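Local coordinates for DNA polymerase III beta subunit (Streptococcus pyogenes, PDB 2AVT), which probably forms a ring-shaped dimeric sliding clamp that encircles DNA and tethers the replicative polymerase to its template, at residues A[263-268]-A[316-321]; A[293-298]-A[322-327]; A[127-132]-A[225-230]; A[50-55]-A[240-245]. All blocks are in the same frame, centred on the assembly; numbering follows the deposited sequence.

Contact 1: A[263-268]-A[316-321]; sequences EVVFNT and DIVSQS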
loop_
_atom_site.group_PDB
_atom_site.type_symbol
_atom_site.label_atom_id
_atom_site.label_comp_id
_atom_site.label_asym_id
_atom_site.label_seq_id
_atom_site.Cartn_x
_atom_site.Cartn_y
_atom_site.Cartn_z
ATOM N N GLU A 263 19.505 33.607 14.253
ATOM C CA GLU A 263 19.928 32.537 13.365
ATOM C C GLU A 263 20.293 31.324 14.189
ATOM O O GLU A 263 20.965 31.442 15.212
ATOM C CB GLU A 263 21.160 32.935 12.544
ATOM C CG GLU A 263 21.764 31.748 11.779
ATOM C CD GLU A 263 23.138 32.037 11.193
ATOM O OE1 GLU A 263 23.257 32.975 10.376
ATOM O OE2 GLU A 263 24.097 31.320 11.553
ATOM N N VAL A 264 19.845 30.156 13.743
ATOM C CA VAL A 264 20.163 28.914 14.430
ATOM C C VAL A 264 20.447 27.855 13.378
ATOM O O VAL A 264 19.809 27.825 12.329
ATOM C CB VAL A 264 19.000 28.419 15.309
ATOM C CG1 VAL A 264 19.460 27.220 16.140
ATOM C CG2 VAL A 264 18.503 29.540 16.207
ATOM N N VAL A 265 21.419 26.995 13.655
ATOM C CA VAL A 265 21.774 25.930 12.730
ATOM C C VAL A 265 21.505 24.605 13.425
ATOM O O VAL A 265 22.027 24.354 14.512
ATOM C CB VAL A 265 23.268 25.998 12.323
ATOM C CG1 VAL A 265 23.589 24.885 11.341
ATOM C CG2 VAL A 265 23.580 27.355 11.697
ATOM N N PHE A 266 20.679 23.768 12.803
ATOM C CA PHE A 266 20.344 22.467 13.377
ATOM C C PHE A 266 20.735 21.340 12.444
ATOM O O PHE A 266 20.966 21.540 11.253
ATOM C CB PHE A 266 18.833 22.300 13.593
ATOM C CG PHE A 266 18.174 23.393 14.380
ATOM C CD1 PHE A 266 17.776 24.567 13.769
ATOM C CD2 PHE A 266 17.851 23.195 15.711
ATOM C CE1 PHE A 266 17.061 25.518 14.468
ATOM C CE2 PHE A 266 17.140 24.140 16.411
ATOM C CZ PHE A 266 16.741 25.301 15.789
ATOM N N ASN A 267 20.785 20.140 13.000
ATOM C CA ASN A 267 21.052 18.954 12.210
ATOM C C ASN A 267 19.689 18.759 11.532
ATOM O O ASN A 267 18.668 18.617 12.211
ATOM C CB ASN A 267 21.365 17.776 13.126
ATOM C CG ASN A 267 21.471 16.472 12.378
ATOM O OD1 ASN A 267 22.546 15.883 12.287
ATOM N ND2 ASN A 267 20.353 16.012 11.829
ATOM N N THR A 268 19.667 18.780 10.204
ATOM C CA THR A 268 18.421 18.643 9.456
ATOM C C THR A 268 17.495 17.516 9.925
ATOM O O THR A 268 16.312 17.747 10.193
ATOM C CB THR A 268 18.711 18.449 7.958
ATOM O OG1 THR A 268 19.456 19.569 7.474
ATOM C CG2 THR A 268 17.418 18.336 7.173
ATOM N N ASP A 316 18.605 19.956 20.231
ATOM C CA ASP A 316 20.055 20.033 20.087
ATOM C C ASP A 316 20.337 20.946 18.893
ATOM O O ASP A 316 19.626 20.892 17.889
ATOM C CB ASP A 316 20.629 18.634 19.835
ATOM C CG ASP A 316 22.146 18.624 19.758
ATOM O OD1 ASP A 316 22.762 19.713 19.791
ATOM O OD2 ASP A 316 22.727 17.522 19.660
ATOM N N ILE A 317 21.360 21.790 18.996
ATOM C CA ILE A 317 21.677 22.691 17.893
ATOM C C ILE A 317 23.146 22.654 17.484
ATOM O O ILE A 317 23.994 22.114 18.197
ATOM C CB ILE A 317 21.331 24.151 18.233
ATOM C CG1 ILE A 317 22.459 24.772 19.055
ATOM C CG2 ILE A 317 20.030 24.207 19.017
ATOM C CD1 ILE A 317 22.386 26.277 19.130
ATOM N N VAL A 318 23.432 23.243 16.326
ATOM C CA VAL A 318 24.789 23.300 15.802
ATOM C C VAL A 318 25.442 24.613 16.222
ATOM O O VAL A 318 26.585 24.634 16.671
ATOM C CB VAL A 318 24.789 23.195 14.265
ATOM C CG1 VAL A 318 26.213 23.199 13.738
ATOM C CG2 VAL A 318 24.073 21.931 13.839
ATOM N N SER A 319 24.704 25.708 16.080
ATOM C CA SER A 319 25.210 27.022 16.452
ATOM C C SER A 319 24.066 28.025 16.442
ATOM O O SER A 319 23.071 27.844 15.734
ATOM C CB SER A 319 26.295 27.478 15.472
ATOM O OG SER A 319 25.734 27.824 14.218
ATOM N N GLN A 320 24.203 29.085 17.228
ATOM C CA GLN A 320 23.166 30.102 17.284
ATOM C C GLN A 320 23.788 31.485 17.396
ATOM O O GLN A 320 24.981 31.625 17.676
ATOM C CB GLN A 320 22.235 29.850 18.472
ATOM C CG GLN A 320 22.888 30.009 19.836
ATOM C CD GLN A 320 21.964 29.613 20.974
ATOM O OE1 GLN A 320 20.875 30.165 21.125
ATOM N NE2 GLN A 320 22.396 28.651 21.778
ATOM N N SER A 321 22.969 32.505 17.159
ATOM C CA SER A 321 23.413 33.887 17.232
ATOM C C SER A 321 22.194 34.791 17.123
ATOM O O SER A 321 21.174 34.412 16.544
ATOM C CB SER A 321 24.390 34.199 16.095
ATOM O OG SER A 321 23.760 34.080 14.834
#
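A classic beta bulge, in which Val-318 and Ser-319 both face Val-265, shapes the pairing of strand 262-267 with strand 319-322, an outermost strand, within the chain, of a large antiparallel sheet that runs from the central into the C-terminal domain. Glu-263 and Ser-321 form a hydrogen-bonded pair, with Glu-263 N donating to Ser-321 O at 2.9 Å. The next bond, from Val-265 N to Ser-319 O, measures 2.8 Å. At the bulge the carbonyl of Val-265 takes two donors, a short bond of 2.5 Å from Val-318 N and a weak one of 3.4 Å from Ser-319 N. Both branches of Val-265 are used on this side. CG1, trans to its own backbone nitrogen (chi1 -179°), meets Val-318 CB at 3.6 Å, while CG2 rests against Ser-319 OG at 3.3 Å. The other face of the sheet carries Val-264. Its CG1 lies over one face of the Phe-266 ring, offset toward the rim. Phe-266 CE2 approaches Ile-317 CG2 obliquely at 3.9 Å, and the carbonyl oxygen of Asp-316 comes to the ring's edge, near its plane, 3.6 Å from Phe-266 CD2. Strand 345-350 pairs along the opposite side of strand 262-267. Asp-316 also makes a long, weak ion pair with Lys-110 of the second subunit, near the dimer interface. Doubling up on one carbonyl lets the edge strand absorb an extra residue while keeping its bonds to Val-265, and the apolar branches close over the irregularity.

Contact 2: A[293-298]-A[322-327]; sequences EITQNH and GSDLTI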
loop_
_atom_site.group_PDB
_atom_site.type_symbol
_atom_site.label_atom_id
_atom_site.label_comp_id
_atom_site.label_asym_id
_atom_site.label_seq_id
_atom_site.Cartn_x
_atom_site.Cartn_y
_atom_site.Cartn_z
ATOM N N GLU A 293 11.018 28.105 21.610
ATOM C CA GLU A 293 11.585 29.054 22.564
ATOM C C GLU A 293 13.101 29.110 22.433
ATOM O O GLU A 293 13.812 28.185 22.831
ATOM C CB GLU A 293 11.188 28.668 23.992
ATOM C CG GLU A 293 9.777 29.115 24.373
ATOM C CD GLU A 293 9.248 28.439 25.627
ATOM O OE1 GLU A 293 10.037 28.211 26.569
ATOM O OE2 GLU A 293 8.034 28.143 25.672
ATOM N N ILE A 294 13.586 30.213 21.871
ATOM C CA ILE A 294 15.009 30.416 21.650
ATOM C C ILE A 294 15.625 31.405 22.634
ATOM O O ILE A 294 15.242 32.574 22.678
ATOM C CB ILE A 294 15.269 30.940 20.224
ATOM C CG1 ILE A 294 14.776 29.923 19.195
ATOM C CG2 ILE A 294 16.748 31.209 20.029
ATOM C CD1 ILE A 294 14.867 30.417 17.774
ATOM N N THR A 295 16.578 30.926 23.424
ATOM C CA THR A 295 17.276 31.764 24.389
ATOM C C THR A 295 18.746 31.372 24.366
ATOM O O THR A 295 19.109 30.364 23.761
ATOM C CB THR A 295 16.737 31.567 25.820
ATOM O OG1 THR A 295 16.944 30.208 26.226
ATOM C CG2 THR A 295 15.256 31.900 25.882
ATOM N N GLN A 296 19.589 32.170 25.017
ATOM C CA GLN A 296 21.019 31.887 25.060
ATOM C C GLN A 296 21.311 30.437 25.433
ATOM O O GLN A 296 21.064 30.007 26.562
ATOM C CB GLN A 296 21.717 32.812 26.063
ATOM C CG GLN A 296 21.923 34.236 25.575
ATOM C CD GLN A 296 22.645 35.102 26.598
ATOM O OE1 GLN A 296 23.685 34.712 27.137
ATOM N NE2 GLN A 296 22.101 36.287 26.860
ATOM N N ASN A 297 21.833 29.685 24.471
ATOM C CA ASN A 297 22.179 28.286 24.688
ATOM C C ASN A 297 21.036 27.472 25.297
ATOM O O ASN A 297 21.216 26.773 26.296
ATOM C CB ASN A 297 23.409 28.201 25.591
ATOM C CG ASN A 297 24.417 29.288 25.294
ATOM O OD1 ASN A 297 24.790 29.512 24.139
ATOM N ND2 ASN A 297 24.869 29.974 26.337
ATOM N N HIS A 298 19.860 27.567 24.688
ATOM C CA HIS A 298 18.692 26.840 25.162
ATOM C C HIS A 298 17.556 26.977 24.155
ATOM O O HIS A 298 16.914 28.025 24.059
ATOM C CB HIS A 298 18.248 27.379 26.526
ATOM C CG HIS A 298 17.052 26.682 27.096
ATOM N ND1 HIS A 298 15.874 26.528 26.395
ATOM C CD2 HIS A 298 16.842 26.113 28.308
ATOM C CE1 HIS A 298 14.992 25.898 27.150
ATOM N NE2 HIS A 298 15.554 25.634 28.315
ATOM N N GLY A 322 22.304 35.989 17.681
ATOM C CA GLY A 322 21.189 36.912 17.634
ATOM C C GLY A 322 20.439 36.933 18.950
ATOM O O GLY A 322 20.874 36.330 19.931
ATOM N N SER A 323 19.302 37.619 18.961
ATOM C CA SER A 323 18.487 37.748 20.160
ATOM C C SER A 323 17.575 36.558 20.434
ATOM O O SER A 323 17.296 35.742 19.550
ATOM C CB SER A 323 17.636 39.014 20.065
ATOM O OG SER A 323 16.812 38.976 18.913
ATOM N N ASP A 324 17.118 36.472 21.679
ATOM C CA ASP A 324 16.219 35.412 22.100
ATOM C C ASP A 324 14.901 35.604 21.360
ATOM O O ASP A 324 14.595 36.705 20.899
ATOM C CB ASP A 324 15.990 35.494 23.608
ATOM C CG ASP A 324 17.238 35.167 24.403
ATOM O OD1 ASP A 324 18.347 35.485 23.923
ATOM O OD2 ASP A 324 17.113 34.601 25.511
ATOM N N LEU A 325 14.120 34.534 21.248
ATOM C CA LEU A 325 12.847 34.613 20.546
ATOM C C LEU A 325 11.948 33.415 20.817
ATOM O O LEU A 325 12.417 32.300 21.046
ATOM C CB LEU A 325 13.087 34.728 19.036
ATOM C CG LEU A 325 11.842 34.830 18.151
ATOM C CD1 LEU A 325 11.122 36.139 18.433
ATOM C CD2 LEU A 325 12.237 34.754 16.689
ATOM N N THR A 326 10.647 33.666 20.794
ATOM C CA THR A 326 9.650 32.629 20.993
ATOM C C THR A 326 8.751 32.748 19.782
ATOM O O THR A 326 8.202 33.818 19.527
ATOM C CB THR A 326 8.809 32.875 22.250
ATOM O OG1 THR A 326 9.641 32.777 23.413
ATOM C CG2 THR A 326 7.678 31.850 22.337
ATOM N N ILE A 327 8.615 31.673 19.014
ATOM C CA ILE A 327 7.764 31.732 17.835
ATOM C C ILE A 327 6.894 30.479 17.684
ATOM O O ILE A 327 7.288 29.377 18.071
ATOM C CB ILE A 327 8.615 31.986 16.553
ATOM C CG1 ILE A 327 7.697 32.284 15.366
ATOM C CG2 ILE A 327 9.508 30.800 16.272
ATOM C CD1 ILE A 327 8.414 32.865 14.160
#
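Asp-324 reaches across to Thr-295 just before the strand 325-329 begins. Its first torsion (chi1 -68°) sets CG beside its own nitrogen, and the carboxylate then leans over the end of the neighbouring strand: Asp-324 OD2 lies 3.1 Å from Thr-295 CB and also touches the CG2 methyl. This is a polar oxygen packed on carbon, and no hydrogen bond joins the two side chains. The other oxygen, OD1, passes 4.1 Å from Gln-296 CG, with the carboxylate and amide planes perpendicular. Leu-325 follows and makes both backbone bonds of the contact. Its nitrogen donates to Ile-294 O at 2.7 Å, and its own carbonyl accepts from Ile-294 N at 2.5 Å, a short and fairly straight bond (160° at the hydrogen). The two side chains share one face of the sheet, where both also touch Phe-350 of strand 345-350, and Ile-294 CB lies 3.3 Å from Leu-325 O. Thr-326 turns to the other face and lies alongside Glu-293, pointing the same way, with OG1 3.8 Å from Glu-293 CG. Ile-327 carries the pairing on to Leu-292. At the far side of Thr-295 the chain reverses: His-298 O accepts from both Thr-295 N and Thr-295 OG1, the hydroxyl donating at 3.1 Å to a lone pair of His-298 O, in the carbonyl plane. Residues 295-298 thus close a two-residue beta hairpin, and strand 325-329 adds antiparallel to its first arm, at the edge of the four-stranded sheet of the C-terminal domain.

Contact 3: A[127-132]-A[225-230]; sequences QEVSTE and FFSPSQ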
loop_
_atom_site.group_PDB
_atom_site.type_symbol
_atom_site.label_atom_id
_atom_site.label_comp_id
_atom_site.label_asym_id
_atom_site.label_seq_id
_atom_site.Cartn_x
_atom_site.Cartn_y
_atom_site.Cartn_z
ATOM N N GLN A 127 -1.702 18.698 -28.973
ATOM C CA GLN A 127 -1.520 20.112 -29.263
ATOM C C GLN A 127 -0.012 20.190 -29.457
ATOM O O GLN A 127 0.743 20.197 -28.496
ATOM C CB GLN A 127 -1.949 20.961 -28.061
ATOM C CG GLN A 127 -2.101 22.448 -28.349
ATOM C CD GLN A 127 -3.136 22.726 -29.423
ATOM O OE1 GLN A 127 -3.904 21.840 -29.807
ATOM N NE2 GLN A 127 -3.169 23.966 -29.905
ATOM N N GLU A 128 0.423 20.218 -30.708
ATOM C CA GLU A 128 1.843 20.251 -31.023
ATOM C C GLU A 128 2.577 21.484 -30.508
ATOM O O GLU A 128 1.998 22.557 -30.366
ATOM C CB GLU A 128 2.016 20.124 -32.533
ATOM C CG GLU A 128 1.286 18.916 -33.100
ATOM C CD GLU A 128 1.281 18.883 -34.613
ATOM O OE1 GLU A 128 1.936 19.752 -35.232
ATOM O OE2 GLU A 128 0.623 17.984 -35.183
ATOM N N VAL A 129 3.863 21.309 -30.218
ATOM C CA VAL A 129 4.701 22.397 -29.732
ATOM C C VAL A 129 5.956 22.465 -30.596
ATOM O O VAL A 129 6.625 21.455 -30.811
ATOM C CB VAL A 129 5.119 22.175 -28.265
ATOM C CG1 VAL A 129 6.075 23.275 -27.823
ATOM C CG2 VAL A 129 3.890 22.157 -27.371
ATOM N N SER A 130 6.267 23.658 -31.096
ATOM C CA SER A 130 7.445 23.854 -31.937
ATOM C C SER A 130 8.711 23.274 -31.309
ATOM O O SER A 130 8.961 23.445 -30.115
ATOM C CB SER A 130 7.643 25.343 -32.212
ATOM O OG SER A 130 7.640 26.076 -31.001
ATOM N N THR A 131 9.508 22.596 -32.130
ATOM C CA THR A 131 10.744 21.973 -31.676
ATOM C C THR A 131 11.971 22.817 -32.021
ATOM O O THR A 131 13.080 22.295 -32.135
ATOM C CB THR A 131 10.924 20.586 -32.318
ATOM O OG1 THR A 131 9.717 19.830 -32.170
ATOM C CG2 THR A 131 12.059 19.836 -31.650
ATOM N N GLU A 132 11.774 24.120 -32.187
ATOM C CA GLU A 132 12.881 25.013 -32.517
ATOM C C GLU A 132 13.360 25.762 -31.275
ATOM O O GLU A 132 12.568 26.070 -30.389
ATOM C CB GLU A 132 12.442 26.004 -33.599
ATOM C CG GLU A 132 13.527 26.965 -34.054
ATOM C CD GLU A 132 13.195 27.633 -35.378
ATOM O OE1 GLU A 132 12.158 27.278 -35.982
ATOM O OE2 GLU A 132 13.971 28.507 -35.819
ATOM N N PHE A 225 10.674 22.750 -24.498
ATOM C CA PHE A 225 10.084 23.662 -25.473
ATOM C C PHE A 225 8.843 24.316 -24.880
ATOM O O PHE A 225 8.106 23.685 -24.116
ATOM C CB PHE A 225 9.699 22.918 -26.752
ATOM C CG PHE A 225 10.840 22.199 -27.401
ATOM C CD1 PHE A 225 11.650 22.845 -28.317
ATOM C CD2 PHE A 225 11.115 20.878 -27.084
ATOM C CE1 PHE A 225 12.713 22.188 -28.905
ATOM C CE2 PHE A 225 12.171 20.220 -27.666
ATOM C CZ PHE A 225 12.976 20.871 -28.578
ATOM N N PHE A 226 8.610 25.579 -25.228
ATOM C CA PHE A 226 7.453 26.291 -24.702
ATOM C C PHE A 226 6.461 26.727 -25.765
ATOM O O PHE A 226 6.813 26.951 -26.921
ATOM C CB PHE A 226 7.875 27.548 -23.932
ATOM C CG PHE A 226 8.841 27.296 -22.814
ATOM C CD1 PHE A 226 10.186 27.074 -23.077
ATOM C CD2 PHE A 226 8.414 27.325 -21.496
ATOM C CE1 PHE A 226 11.089 26.890 -22.041
ATOM C CE2 PHE A 226 9.310 27.141 -20.453
ATOM C CZ PHE A 226 10.652 26.923 -20.726
ATOM N N SER A 227 5.208 26.836 -25.341
ATOM C CA SER A 227 4.115 27.303 -26.178
ATOM C C SER A 227 3.294 28.046 -25.140
ATOM O O SER A 227 3.577 27.951 -23.942
ATOM C CB SER A 227 3.309 26.139 -26.766
ATOM O OG SER A 227 2.307 25.697 -25.868
ATOM N N PRO A 228 2.276 28.801 -25.564
ATOM C CA PRO A 228 1.486 29.522 -24.559
ATOM C C PRO A 228 0.672 28.609 -23.641
ATOM O O PRO A 228 0.554 28.867 -22.439
ATOM C CB PRO A 228 0.586 30.424 -25.406
ATOM C CG PRO A 228 1.375 30.615 -26.674
ATOM C CD PRO A 228 1.916 29.232 -26.924
ATOM N N SER A 229 0.124 27.537 -24.205
ATOM C CA SER A 229 -0.713 26.625 -23.431
ATOM C C SER A 229 -0.009 25.449 -22.763
ATOM O O SER A 229 -0.522 24.890 -21.796
ATOM C CB SER A 229 -1.858 26.102 -24.309
ATOM O OG SER A 229 -1.363 25.585 -25.533
ATOM N N GLN A 230 1.155 25.063 -23.267
ATOM C CA GLN A 230 1.868 23.948 -22.660
ATOM C C GLN A 230 3.377 23.966 -22.833
ATOM O O GLN A 230 3.933 24.738 -23.622
ATOM C CB GLN A 230 1.324 22.612 -23.182
ATOM C CG GLN A 230 0.817 22.634 -24.611
ATOM C CD GLN A 230 0.538 21.241 -25.155
ATOM O OE1 GLN A 230 0.103 20.349 -24.429
ATOM N NE2 GLN A 230 0.778 21.056 -26.440
#
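Phe-225 meets the connecting segment 127-132 along nearly the whole length of its side chain. At the root, CB packs against Val-129 CG1 at 3.8 Å and also lies beside the carbonyl oxygen of Ser-130. With chi1 at -57°, CG sits beside the residue's own backbone nitrogen and the ring runs along Ser-130 and Thr-131. CD1 comes 3.3 Å from Ser-130 O, an oblique approach, and CE1 stands equally close, 3.3 Å, to Thr-131 O. At the far end CZ touches the methyl CG2 of Thr-131 at 3.4 Å, with Thr-131 CB over one ring face, while Glu-132 O lies in the ring plane at its edge, toward the slightly positive rim. Ser-130 O and Thr-131 O instead stand above the plane, on the side of the Thr-131 methyl. Val-129 carries the other half of the contact. Its two branches divide the work: CG1 goes to Phe-225, whereas CG2 is 4.1 Å from Ser-227 CB and reaches the aliphatic stem of Gln-230. Ser-227 in turn fixes the turn that follows the strand, its OG accepting from Gln-230 N at 2.9 Å in an ST motif. The amide end of Gln-230 crowds the backbone of Gln-127, and its placement there is doubtful. In the fold, segment 127-132 belongs to the linker between strands 111-116 and 135-138. It runs across strand 221-226 and the turn into strand 230-234; Val-129 also touches Tyr-241 of strand 238-243, and Phe-226 faces away toward Phe-199.

Contact 4: A[50-55]-A[240-245]; sequences GQISIE and FYTRLL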
loop_
_atom_site.group_PDB
_atom_site.type_symbol
_atom_site.label_atom_id
_atom_site.label_comp_id
_atom_site.label_asym_id
_atom_site.label_seq_id
_atom_site.Cartn_x
_atom_site.Cartn_y
_atom_site.Cartn_z
ATOM N N GLY A 50 -5.749 14.769 -19.734
ATOM C CA GLY A 50 -6.261 16.129 -19.770
ATOM C C GLY A 50 -5.302 17.165 -19.197
ATOM O O GLY A 50 -5.422 18.352 -19.493
ATOM N N GLN A 51 -4.355 16.724 -18.373
ATOM C CA GLN A 51 -3.376 17.630 -17.773
ATOM C C GLN A 51 -2.017 17.375 -18.434
ATOM O O GLN A 51 -1.341 18.317 -18.866
ATOM C CB GLN A 51 -3.285 17.384 -16.264
ATOM C CG GLN A 51 -2.666 18.527 -15.457
ATOM C CD GLN A 51 -3.595 19.727 -15.329
ATOM O OE1 GLN A 51 -4.710 19.610 -14.824
ATOM N NE2 GLN A 51 -3.138 20.883 -15.781
ATOM N N ILE A 52 -1.620 16.101 -18.504
ATOM C CA ILE A 52 -0.362 15.722 -19.144
ATOM C C ILE A 52 -0.607 14.677 -20.223
ATOM O O ILE A 52 -1.662 14.027 -20.260
ATOM C CB ILE A 52 0.669 15.126 -18.141
ATOM C CG1 ILE A 52 0.117 13.853 -17.507
ATOM C CG2 ILE A 52 1.007 16.142 -17.055
ATOM C CD1 ILE A 52 1.052 13.223 -16.486
ATOM N N SER A 53 0.373 14.541 -21.109
ATOM C CA SER A 53 0.345 13.565 -22.183
ATOM C C SER A 53 1.759 13.016 -22.291
ATOM O O SER A 53 2.738 13.780 -22.254
ATOM C CB SER A 53 -0.037 14.198 -23.521
ATOM O OG SER A 53 -1.372 14.675 -23.508
ATOM N N ILE A 54 1.866 11.702 -22.411
ATOM C CA ILE A 54 3.160 11.047 -22.550
ATOM C C ILE A 54 3.205 10.230 -23.832
ATOM O O ILE A 54 2.338 9.386 -24.062
ATOM C CB ILE A 54 3.445 10.099 -21.373
ATOM C CG1 ILE A 54 3.581 10.902 -20.080
ATOM C CG2 ILE A 54 4.736 9.313 -21.623
ATOM C CD1 ILE A 54 3.761 10.035 -18.863
ATOM N N GLU A 55 4.195 10.514 -24.677
ATOM C CA GLU A 55 4.408 9.774 -25.920
ATOM C C GLU A 55 5.749 9.082 -25.722
ATOM O O GLU A 55 6.804 9.724 -25.709
ATOM C CB GLU A 55 4.448 10.702 -27.135
ATOM C CG GLU A 55 3.067 11.078 -27.655
ATOM C CD GLU A 55 3.108 11.959 -28.892
ATOM O OE1 GLU A 55 3.900 11.729 -29.805
ATOM O OE2 GLU A 55 2.231 12.962 -28.937
ATOM N N PHE A 240 7.083 14.461 -23.138
ATOM C CA PHE A 240 6.185 14.702 -22.017
ATOM C C PHE A 240 5.612 16.125 -22.127
ATOM O O PHE A 240 6.355 17.112 -22.026
ATOM C CB PHE A 240 6.994 14.533 -20.727
ATOM C CG PHE A 240 6.189 14.615 -19.457
ATOM C CD1 PHE A 240 6.034 15.824 -18.796
ATOM C CD2 PHE A 240 5.679 13.472 -18.865
ATOM C CE1 PHE A 240 5.395 15.887 -17.567
ATOM C CE2 PHE A 240 5.039 13.533 -17.633
ATOM C CZ PHE A 240 4.899 14.740 -16.987
ATOM N N TYR A 241 4.301 16.223 -22.346
ATOM C CA TYR A 241 3.629 17.522 -22.453
ATOM C C TYR A 241 2.839 17.817 -21.192
ATOM O O TYR A 241 2.315 16.906 -20.548
ATOM C CB TYR A 241 2.638 17.556 -23.616
ATOM C CG TYR A 241 3.228 17.336 -24.975
ATOM C CD1 TYR A 241 3.615 16.068 -25.392
ATOM C CD2 TYR A 241 3.369 18.392 -25.863
ATOM C CE1 TYR A 241 4.126 15.858 -26.659
ATOM C CE2 TYR A 241 3.883 18.190 -27.137
ATOM C CZ TYR A 241 4.258 16.923 -27.525
ATOM O OH TYR A 241 4.771 16.719 -28.786
ATOM N N THR A 242 2.736 19.096 -20.851
ATOM C CA THR A 242 1.984 19.498 -19.678
ATOM C C THR A 242 1.201 20.770 -19.946
ATOM O O THR A 242 1.727 21.719 -20.529
ATOM C CB THR A 242 2.884 19.782 -18.484
ATOM O OG1 THR A 242 3.754 18.666 -18.251
ATOM C CG2 THR A 242 2.026 20.022 -17.257
ATOM N N ARG A 243 -0.060 20.779 -19.516
ATOM C CA ARG A 243 -0.925 21.942 -19.678
ATOM C C ARG A 243 -0.442 23.019 -18.711
ATOM O O ARG A 243 -0.029 22.711 -17.594
ATOM C CB ARG A 243 -2.375 21.546 -19.373
ATOM C CG ARG A 243 -3.334 22.685 -19.074
ATOM C CD ARG A 243 -4.750 22.128 -18.911
ATOM N NE ARG A 243 -5.671 23.061 -18.265
ATOM C CZ ARG A 243 -5.611 23.410 -16.982
ATOM N NH1 ARG A 243 -6.504 24.257 -16.480
ATOM N NH2 ARG A 243 -4.669 22.908 -16.196
ATOM N N LEU A 244 -0.491 24.275 -19.142
ATOM C CA LEU A 244 -0.044 25.387 -18.307
ATOM C C LEU A 244 -1.189 26.112 -17.607
ATOM O O LEU A 244 -2.293 26.220 -18.145
ATOM C CB LEU A 244 0.735 26.405 -19.152
ATOM C CG LEU A 244 2.050 25.954 -19.800
ATOM C CD1 LEU A 244 2.632 27.110 -20.583
ATOM C CD2 LEU A 244 3.030 25.490 -18.743
ATOM N N LEU A 245 -0.915 26.605 -16.403
ATOM C CA LEU A 245 -1.915 27.353 -15.659
ATOM C C LEU A 245 -1.807 28.802 -16.127
ATOM O O LEU A 245 -0.748 29.415 -16.031
ATOM C CB LEU A 245 -1.653 27.247 -14.156
ATOM C CG LEU A 245 -1.892 25.856 -13.562
ATOM C CD1 LEU A 245 -1.371 25.796 -12.134
ATOM C CD2 LEU A 245 -3.388 25.537 -13.610
HETATM O O HOH W 1 5.224 13.941 -30.013
#
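Ser-53 and Tyr-241 form the hydrogen-bonded pair at the middle of an antiparallel ladder whose strands 52-55 and 240-243 run at 170° to each other, axes 4.7 Å apart. Tyr-241 N donates to Ser-53 O at 2.9 Å, Ser-53 N returns a bond to Tyr-241 O, and Arg-243 N extends the ladder to Gln-51 O. On one face Phe-240 lies across the two isoleucines. Its CG is trans to the backbone nitrogen (chi1 -174°), which carries the ring toward the partner strand; CD2 meets Ile-54 CG1 at 3.5 Å and CZ meets Ile-52 CG2 at 4.1 Å, both obliquely. The pairing joins the N-terminal and central domains edge to edge, so that one antiparallel sheet runs through both, a layout characteristic of sliding clamps. Helix 205-214 covers this face, its Ser-207 touching Ile-52 and Thr-242. The side chains of Thr-242 and Ile-52 lie side by side, pointing the same way; the buried Thr-242 OG1 has no polar partner in the model, and its nearest atom across the strands is Ile-52 CG2 at 3.9 Å. The opposite face is more polar. There the Tyr-241 ring presents its edge to Ser-53 O, and its hydroxyl shares a water with Glu-55: the water donates to Glu-55 OE1 at 2.6 Å and lies 3.1 Å from Tyr-241 OH. Leu-126 packs on both Glu-55 and Tyr-241.

In the fold
The four contacts form two clusters on opposite sides of the chain's centre. Contacts 1 and 2 have centres about 11 Å apart in the C-terminal domain, and residues 316-327 run without a break from one to the other; Val-264 CG2 of one sheet packs on Ile-294 CD1 of the other at 4.1 Å. Contacts 3 and 4, also about 11 Å centre to centre, share the sheet spanning the N-terminal and central domains, with a probable hydrogen bond of 2.7 Å between Ser-229 O and Leu-244 N. Contact 4 fuses those domains through their strands; contact 3 packs the linker between them. Contacts 1 and 4 lie about 42 Å apart, centre to centre.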